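PDB 4XRW: BexL from Amycolatopsis orientalis, which is a di-domain aromatase/cyclase of the BE-7585A type II polyketide pathway and probably cyclises and aromatises the nascent polyketide chain. Local coordinates for residues L171-D182 against G273-L284. Sequence-based numbering, arbitrary orientation.
Sequences LTFSFTDTVRID and GTTASSEHTVVL
Phe173, Phe175 and Ile181 face Val282, His280 and Thr274 across the antiparallel pairing of strands 172-181 and 274-284, the first and last strands in sequence of the second domain's seven-stranded helix-grip sheet, where 172-181 forms one edge. Backbone hydrogen bonds run without a bulge from Leu284 N to Leu171 O (2.8 Å) at one end to Thr274 N and Ile181 O (2.8 Å) at the other.

On the face gripped by helix 299-326, both phenylalanines have CG wedged between backbone N and carbonyl carbon (chi1 near +60° in both), which lays each ring over its partner. Val282 CB sits above the Phe173 ring, 3.7 Å from CZ, while Leu284 CG comes in at the ring edge. His280 CB makes the matching CH-pi contact with Phe175; the Phe175 and His280 rings are nearly parallel, their planes 23° apart, but slid so that they barely overlap. His280 NE2 is hydrogen-bonded to Ser314 and ND1 to His260. A water bridges Asp177 OD2 (2.7 Å) and Ser278 O (2.9 Å), and Ser311 is also hydrogen-bonded to that carboxylate oxygen.

The opposite face is more polar. Glu279 OE2 accepts hydrogen bonds from two hydroxyls: Thr281 OG1 at its syn lone pair (2.7 Å), and Ser174 OG from the anti side, 3.0 Å away and 27° out of the carboxylate plane.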
# COMPACT_ATOMS: atom_id res chain seq x y z
N LEU A 171 1.41 12.38 -12.78
CA LEU A 171 2.40 11.76 -11.91
C LEU A 171 1.98 10.37 -11.45
O LEU A 171 2.82 9.57 -11.03
CB LEU A 171 2.64 12.64 -10.69
CG LEU A 171 3.04 14.09 -11.01
CD1 LEU A 171 3.28 14.86 -9.73
CD2 LEU A 171 4.26 14.14 -11.90
N THR A 172 0.70 10.08 -11.51
CA THR A 172 0.15 8.84 -10.97
C THR A 172 -0.48 8.06 -12.09
O THR A 172 -1.31 8.60 -12.81
CB THR A 172 -0.90 9.12 -9.89
OG1 THR A 172 -0.27 9.83 -8.83
CG2 THR A 172 -1.51 7.82 -9.34
N PHE A 173 -0.10 6.80 -12.25
CA PHE A 173 -0.67 5.99 -13.31
C PHE A 173 -0.71 4.54 -12.87
O PHE A 173 0.02 4.13 -11.97
CB PHE A 173 0.13 6.16 -14.62
CG PHE A 173 1.56 5.75 -14.52
CD1 PHE A 173 1.95 4.49 -14.91
CD2 PHE A 173 2.52 6.63 -14.02
CE1 PHE A 173 3.28 4.10 -14.83
CE2 PHE A 173 3.85 6.25 -13.92
CZ PHE A 173 4.23 4.97 -14.33
N SER A 174 -1.57 3.78 -13.52
CA SER A 174 -1.78 2.40 -13.17
C SER A 174 -1.93 1.62 -14.46
O SER A 174 -2.44 2.14 -15.45
CB SER A 174 -3.00 2.28 -12.29
OG SER A 174 -3.48 0.95 -12.26
N PHE A 175 -1.47 0.38 -14.46
CA PHE A 175 -1.60 -0.46 -15.65
C PHE A 175 -1.60 -1.93 -15.24
O PHE A 175 -1.10 -2.26 -14.16
CB PHE A 175 -0.48 -0.17 -16.65
CG PHE A 175 0.89 -0.51 -16.15
CD1 PHE A 175 1.42 -1.78 -16.35
CD2 PHE A 175 1.65 0.42 -15.48
CE1 PHE A 175 2.68 -2.10 -15.89
CE2 PHE A 175 2.91 0.11 -15.01
CZ PHE A 175 3.43 -1.16 -15.21
N THR A 176 -2.17 -2.78 -16.09
CA THR A 176 -2.32 -4.20 -15.80
C THR A 176 -1.85 -5.06 -16.99
O THR A 176 -2.09 -4.70 -18.14
CB THR A 176 -3.77 -4.55 -15.47
OG1 THR A 176 -4.20 -3.79 -14.33
CG2 THR A 176 -3.93 -6.02 -15.18
N ASP A 177 -1.17 -6.17 -16.72
CA ASP A 177 -0.86 -7.17 -17.76
C ASP A 177 -1.58 -8.45 -17.41
O ASP A 177 -1.64 -8.81 -16.24
CB ASP A 177 0.64 -7.41 -17.87
CG ASP A 177 1.36 -6.25 -18.51
OD1 ASP A 177 1.17 -5.99 -19.72
OD2 ASP A 177 2.15 -5.60 -17.81
N THR A 178 -2.15 -9.14 -18.41
CA THR A 178 -2.97 -10.30 -18.16
C THR A 178 -2.48 -11.44 -19.05
O THR A 178 -2.03 -11.19 -20.16
CB THR A 178 -4.46 -10.02 -18.47
OG1 THR A 178 -5.00 -9.14 -17.48
CG2 THR A 178 -5.27 -11.29 -18.48
N VAL A 179 -2.55 -12.65 -18.52
CA VAL A 179 -2.36 -13.84 -19.35
C VAL A 179 -3.37 -14.89 -18.96
O VAL A 179 -3.74 -15.03 -17.80
CB VAL A 179 -0.92 -14.40 -19.25
CG1 VAL A 179 0.09 -13.31 -19.48
CG2 VAL A 179 -0.66 -15.07 -17.95
N ARG A 180 -3.83 -15.65 -19.95
CA ARG A 180 -4.72 -16.77 -19.69
C ARG A 180 -3.88 -18.03 -19.52
O ARG A 180 -2.97 -18.28 -20.30
CB ARG A 180 -5.75 -16.92 -20.82
CG ARG A 180 -6.45 -15.59 -21.14
CD ARG A 180 -7.79 -15.47 -20.43
NE ARG A 180 -8.69 -16.56 -20.79
CZ ARG A 180 -10.01 -16.45 -20.95
NH1 ARG A 180 -10.61 -15.27 -20.81
NH2 ARG A 180 -10.73 -17.52 -21.28
N ILE A 181 -4.18 -18.77 -18.47
CA ILE A 181 -3.45 -19.97 -18.10
C ILE A 181 -4.42 -21.11 -17.96
O ILE A 181 -5.35 -21.05 -17.16
CB ILE A 181 -2.66 -19.77 -16.81
CG1 ILE A 181 -1.72 -18.57 -16.96
CG2 ILE A 181 -1.92 -21.09 -16.41
CD1 ILE A 181 -0.93 -18.21 -15.72
N ASP A 182 -4.21 -22.18 -18.71
CA ASP A 182 -5.16 -23.29 -18.61
C ASP A 182 -4.72 -24.27 -17.52
O ASP A 182 -4.20 -25.36 -17.78
CB ASP A 182 -5.34 -24.00 -19.96
CG ASP A 182 -6.74 -24.61 -20.12
OD1 ASP A 182 -7.13 -24.88 -21.28
OD2 ASP A 182 -7.46 -24.78 -19.09
N GLY A 273 -10.32 -22.39 -17.30
CA GLY A 273 -8.96 -21.86 -17.09
C GLY A 273 -8.81 -20.84 -15.96
O GLY A 273 -9.71 -20.67 -15.13
N THR A 274 -7.66 -20.18 -15.91
CA THR A 274 -7.39 -19.09 -14.96
C THR A 274 -7.02 -17.84 -15.75
O THR A 274 -6.26 -17.95 -16.71
CB THR A 274 -6.21 -19.46 -13.99
OG1 THR A 274 -6.62 -20.48 -13.08
CG2 THR A 274 -5.69 -18.24 -13.22
N THR A 275 -7.54 -16.65 -15.41
CA THR A 275 -6.91 -15.46 -15.96
C THR A 275 -6.11 -14.81 -14.83
O THR A 275 -6.62 -14.53 -13.74
CB THR A 275 -7.90 -14.49 -16.67
OG1 THR A 275 -7.89 -13.21 -16.05
CG2 THR A 275 -9.29 -15.05 -16.71
N ALA A 276 -4.82 -14.71 -15.09
CA ALA A 276 -3.84 -14.20 -14.14
C ALA A 276 -3.47 -12.81 -14.57
O ALA A 276 -3.14 -12.57 -15.71
CB ALA A 276 -2.60 -15.10 -14.07
N SER A 277 -3.50 -11.87 -13.63
CA SER A 277 -3.13 -10.52 -13.93
C SER A 277 -2.16 -9.95 -12.90
O SER A 277 -2.16 -10.36 -11.77
CB SER A 277 -4.39 -9.64 -13.99
OG SER A 277 -5.10 -9.72 -12.77
N SER A 278 -1.37 -9.00 -13.36
CA SER A 278 -0.42 -8.23 -12.56
C SER A 278 -0.72 -6.76 -12.77
O SER A 278 -0.52 -6.25 -13.88
CB SER A 278 1.00 -8.54 -12.97
OG SER A 278 1.95 -7.77 -12.27
N GLU A 279 -1.18 -6.09 -11.71
CA GLU A 279 -1.48 -4.66 -11.74
C GLU A 279 -0.39 -3.88 -11.05
O GLU A 279 0.19 -4.36 -10.08
CB GLU A 279 -2.83 -4.40 -11.08
CG GLU A 279 -3.27 -2.93 -11.11
CD GLU A 279 -2.73 -2.07 -9.95
OE1 GLU A 279 -1.98 -2.56 -9.04
OE2 GLU A 279 -3.06 -0.86 -9.95
N HIS A 280 -0.12 -2.70 -11.53
CA HIS A 280 0.80 -1.80 -10.89
C HIS A 280 0.23 -0.41 -10.79
O HIS A 280 -0.34 0.05 -11.70
CB HIS A 280 2.11 -1.68 -11.63
CG HIS A 280 2.83 -2.97 -11.82
ND1 HIS A 280 3.89 -3.35 -11.03
CD2 HIS A 280 2.71 -3.92 -12.76
CE1 HIS A 280 4.33 -4.51 -11.44
NE2 HIS A 280 3.64 -4.88 -12.49
N THR A 281 0.42 0.21 -9.65
CA THR A 281 0.15 1.64 -9.47
C THR A 281 1.46 2.35 -9.07
O THR A 281 2.19 1.94 -8.12
CB THR A 281 -0.94 1.91 -8.42
OG1 THR A 281 -2.22 1.46 -8.91
CG2 THR A 281 -1.03 3.40 -8.10
N VAL A 282 1.78 3.42 -9.81
CA VAL A 282 2.99 4.16 -9.58
C VAL A 282 2.70 5.64 -9.40
O VAL A 282 1.85 6.18 -10.09
CB VAL A 282 4.00 4.00 -10.74
CG1 VAL A 282 5.26 4.81 -10.48
CG2 VAL A 282 4.38 2.54 -10.93
N VAL A 283 3.41 6.26 -8.46
CA VAL A 283 3.52 7.72 -8.39
C VAL A 283 4.96 8.10 -8.67
O VAL A 283 5.89 7.61 -8.02
CB VAL A 283 3.09 8.29 -7.02
CG1 VAL A 283 3.22 9.82 -7.01
CG2 VAL A 283 1.68 7.87 -6.69
N LEU A 284 5.17 8.99 -9.64
CA LEU A 284 6.53 9.42 -9.97
C LEU A 284 7.12 10.46 -9.03
O LEU A 284 6.40 11.23 -8.40
CB LEU A 284 6.57 9.97 -11.39
CG LEU A 284 6.30 8.97 -12.50
CD1 LEU A 284 6.19 9.71 -13.84
CD2 LEU A 284 7.40 7.96 -12.54
O HOH W 1 2.04 -5.79 -15.09